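Local coordinates for protein carboxylesterase (Ferroplasma acidiphilum, PDB 3WJ2) that probably hydrolyses carboxylic ester bonds as an alpha/beta-hydrolase-fold carboxylesterase from an acid-loving archaeon, at residues L187-F192 with Y228-V233. Numbering follows the deposited sequence.
Sequences LAPDNF and YFSPLV
With chi1 at -70°, Leu187 keeps CG anti to its carbonyl carbon, and CD2 meets Pro231, 4.0 Å from CG of that ring, the two side chains crossing at about a right angle. Leu232 brings CD1 against the facing segment 187-192, 3.8 Å from Leu187 CB and a tight 3.5 Å from Ala188 CB. Two loops of the alpha/beta-hydrolase fold are joined here: one follows strand 180-183, the other leads through the 3-10 turn 231-233 towards strand 243-248. Tyr260 and Pro256 of helix 254-266 pack on Leu187 and Leu232 respectively, and Phe192 of a second subunit touches both Ala188 and Leu232. Cutting Leu232 back to an alanine is likely to open a gap over Leu187 CB and the Ala188 methyl where CD1 now sits, and to weaken packing against Phe192 of the neighbouring subunit. The turn itself is closed by Val233 N bonding to Ser230 O (2.9 Å). Ser230 CB lies 3.2 Å from Leu187 O, the carbonyl that also receives the one hydrogen bond between segments 187-192 and 228-233: Leu232 N donates to Leu187 O over 3.2 Å, nearly straight at 168°, with the donor tilted slightly from the carbonyl plane.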
ATOM      1  N   LEU B 187      -6.166  12.475  14.247  1.00 14.07           N
ATOM      2  CA  LEU B 187      -6.784  11.661  15.266  1.00 15.99           C
ATOM      3  C   LEU B 187      -5.789  11.001  16.255  1.00 18.80           C
ATOM      4  O   LEU B 187      -6.204  10.346  17.252  1.00 20.03           O
ATOM      5  CB  LEU B 187      -7.507  10.502  14.622  1.00 15.45           C
ATOM      6  CG  LEU B 187      -8.794  10.890  13.813  1.00 12.90           C
ATOM      7  CD1 LEU B 187      -9.153   9.659  12.886  1.00 12.96           C
ATOM      8  CD2 LEU B 187      -9.910  11.304  14.700  1.00 16.31           C
ATOM      9  N   ALA B 188      -4.559  10.868  15.815  1.00 21.50           N
ATOM     10  CA  ALA B 188      -3.589   9.980  16.518  1.00 22.36           C
ATOM     11  C   ALA B 188      -2.249  10.696  16.663  1.00 23.57           C
ATOM     12  O   ALA B 188      -1.859  11.631  15.887  1.00 20.00           O
ATOM     13  CB  ALA B 188      -3.398   8.643  15.701  1.00 23.15           C
ATOM     14  N   PRO B 189      -1.435  10.152  17.625  1.00 24.34           N
ATOM     15  CA  PRO B 189      -0.112  10.701  17.774  1.00 24.58           C
ATOM     16  C   PRO B 189       0.800  10.112  16.718  1.00 21.41           C
ATOM     17  O   PRO B 189       1.701   9.309  17.091  1.00 27.09           O
ATOM     18  CB  PRO B 189       0.329  10.179  19.146  1.00 22.98           C
ATOM     19  CG  PRO B 189      -0.389   8.812  19.279  1.00 24.17           C
ATOM     20  CD  PRO B 189      -1.740   9.088  18.619  1.00 25.25           C
ATOM     21  N   ASP B 190       0.809  10.640  15.504  1.00 22.58           N
ATOM     22  CA  ASP B 190       1.504   9.837  14.367  1.00 19.39           C
ATOM     23  C   ASP B 190       2.688  10.499  13.711  1.00 20.78           C
ATOM     24  O   ASP B 190       2.548  11.493  12.973  1.00 21.45           O
ATOM     25  CB  ASP B 190       0.411   9.469  13.359  1.00 17.19           C
ATOM     26  CG  ASP B 190       0.930   8.636  12.183  1.00 17.73           C
ATOM     27  OD1 ASP B 190       2.000   8.077  12.386  1.00 19.26           O
ATOM     28  OD2 ASP B 190       0.194   8.576  11.159  1.00 14.79           O
ATOM     29  N   ASN B 191       3.895   9.984  13.903  1.00 18.34           N
ATOM     30  CA  ASN B 191       5.047  10.392  13.087  1.00 21.15           C
ATOM     31  C   ASN B 191       5.722   9.165  12.461  1.00 19.38           C
ATOM     32  O   ASN B 191       6.948   9.124  12.184  1.00 22.52           O
ATOM     33  CB  ASN B 191       6.076  11.241  13.862  1.00 21.64           C
ATOM     34  CG  ASN B 191       6.785  10.448  14.934  1.00 23.87           C
ATOM     35  OD1 ASN B 191       6.255   9.445  15.424  1.00 27.05           O
ATOM     36  ND2 ASN B 191       7.948  10.914  15.357  1.00 29.80           N
ATOM     37  N   PHE B 192       4.911   8.175  12.181  1.00 19.49           N
ATOM     38  CA  PHE B 192       5.558   6.909  11.749  1.00 19.51           C
ATOM     39  C   PHE B 192       4.717   6.054  10.831  1.00 19.15           C
ATOM     40  O   PHE B 192       5.272   4.987  10.418  1.00 17.73           O
ATOM     41  CB  PHE B 192       5.981   6.060  13.026  1.00 18.65           C
ATOM     42  CG  PHE B 192       4.868   5.789  13.930  1.00 20.74           C
ATOM     43  CD1 PHE B 192       3.875   4.821  13.641  1.00 22.09           C
ATOM     44  CD2 PHE B 192       4.722   6.633  15.074  1.00 23.65           C
ATOM     45  CE1 PHE B 192       2.778   4.626  14.501  1.00 20.11           C
ATOM     46  CE2 PHE B 192       3.640   6.516  15.891  1.00 22.95           C
ATOM     47  CZ  PHE B 192       2.690   5.480  15.668  1.00 25.57           C
ATOM     48  N   TYR B 228      -9.593  12.609  24.277  1.00 15.73           N
ATOM     49  CA  TYR B 228     -10.255  13.848  23.734  1.00 14.79           C
ATOM     50  C   TYR B 228      -9.279  14.709  22.989  1.00 17.13           C
ATOM     51  O   TYR B 228      -9.694  15.672  22.301  1.00 13.34           O
ATOM     52  CB  TYR B 228     -10.876  14.653  24.897  1.00 14.87           C
ATOM     53  CG  TYR B 228     -11.971  13.820  25.669  1.00 14.75           C
ATOM     54  CD1 TYR B 228     -12.576  12.672  25.081  1.00 14.81           C
ATOM     55  CD2 TYR B 228     -12.324  14.149  27.002  1.00 15.28           C
ATOM     56  CE1 TYR B 228     -13.524  11.908  25.776  1.00 16.83           C
ATOM     57  CE2 TYR B 228     -13.302  13.416  27.650  1.00 16.97           C
ATOM     58  CZ  TYR B 228     -13.883  12.323  27.072  1.00 16.28           C
ATOM     59  OH  TYR B 228     -14.777  11.595  27.833  1.00 18.97           O
ATOM     60  N   PHE B 229      -7.974  14.411  23.076  1.00 16.34           N
ATOM     61  CA  PHE B 229      -6.964  15.039  22.225  1.00 17.60           C
ATOM     62  C   PHE B 229      -6.773  14.144  20.997  1.00 17.02           C
ATOM     63  O   PHE B 229      -6.702  14.615  19.871  1.00 16.81           O
ATOM     64  CB  PHE B 229      -5.558  15.168  22.935  1.00 19.82           C
ATOM     65  CG  PHE B 229      -4.501  15.892  22.108  1.00 18.97           C
ATOM     66  CD1 PHE B 229      -4.116  17.158  22.452  1.00 18.91           C
ATOM     67  CD2 PHE B 229      -3.998  15.364  20.864  1.00 23.41           C
ATOM     68  CE1 PHE B 229      -3.101  17.875  21.714  1.00 21.08           C
ATOM     69  CE2 PHE B 229      -3.006  16.074  20.127  1.00 29.36           C
ATOM     70  CZ  PHE B 229      -2.579  17.371  20.560  1.00 28.59           C
ATOM     71  N   SER B 230      -6.682  12.813  21.211  1.00 17.97           N
ATOM     72  CA  SER B 230      -6.451  11.860  20.113  1.00 16.07           C
ATOM     73  C   SER B 230      -7.487  10.752  20.244  1.00 15.99           C
ATOM     74  O   SER B 230      -7.308   9.774  21.037  1.00 15.92           O
ATOM     75  CB  SER B 230      -5.028  11.160  20.107  1.00 20.24           C
ATOM     76  OG  SER B 230      -3.934  12.120  19.868  1.00 23.78           O
ATOM     77  N   PRO B 231      -8.596  10.767  19.541  1.00 13.38           N
ATOM     78  CA  PRO B 231      -9.673   9.789  19.653  1.00 13.32           C
ATOM     79  C   PRO B 231      -9.202   8.352  19.425  1.00 14.59           C
ATOM     80  O   PRO B 231      -9.849   7.420  19.908  1.00 16.17           O
ATOM     81  CB  PRO B 231     -10.669  10.220  18.522  1.00 14.28           C
ATOM     82  CG  PRO B 231     -10.517  11.747  18.589  1.00 12.18           C
ATOM     83  CD  PRO B 231      -8.989  11.977  18.778  1.00 10.36           C
ATOM     84  N   LEU B 232      -8.102   8.168  18.681  1.00 14.54           N
ATOM     85  CA  LEU B 232      -7.675   6.802  18.427  1.00 15.82           C
ATOM     86  C   LEU B 232      -7.158   6.177  19.706  1.00 18.64           C
ATOM     87  O   LEU B 232      -6.966   4.966  19.692  1.00 19.73           O
ATOM     88  CB  LEU B 232      -6.592   6.761  17.297  1.00 17.93           C
ATOM     89  CG  LEU B 232      -7.321   6.602  15.994  1.00 16.54           C
ATOM     90  CD1 LEU B 232      -6.313   6.945  14.817  1.00 18.40           C
ATOM     91  CD2 LEU B 232      -7.893   5.141  15.757  1.00 18.49           C
ATOM     92  N   VAL B 233      -6.934   6.936  20.769  1.00 18.20           N
ATOM     93  CA  VAL B 233      -6.484   6.286  22.040  1.00 22.29           C
ATOM     94  C   VAL B 233      -7.656   5.784  22.874  1.00 22.06           C
ATOM     95  O   VAL B 233      -7.386   5.173  23.954  1.00 23.60           O
ATOM     96  CB  VAL B 233      -5.415   7.161  22.789  1.00 23.15           C
ATOM     97  CG1 VAL B 233      -4.230   7.505  21.873  1.00 28.35           C
ATOM     98  CG2 VAL B 233      -5.994   8.321  23.349  1.00 28.54           C
TER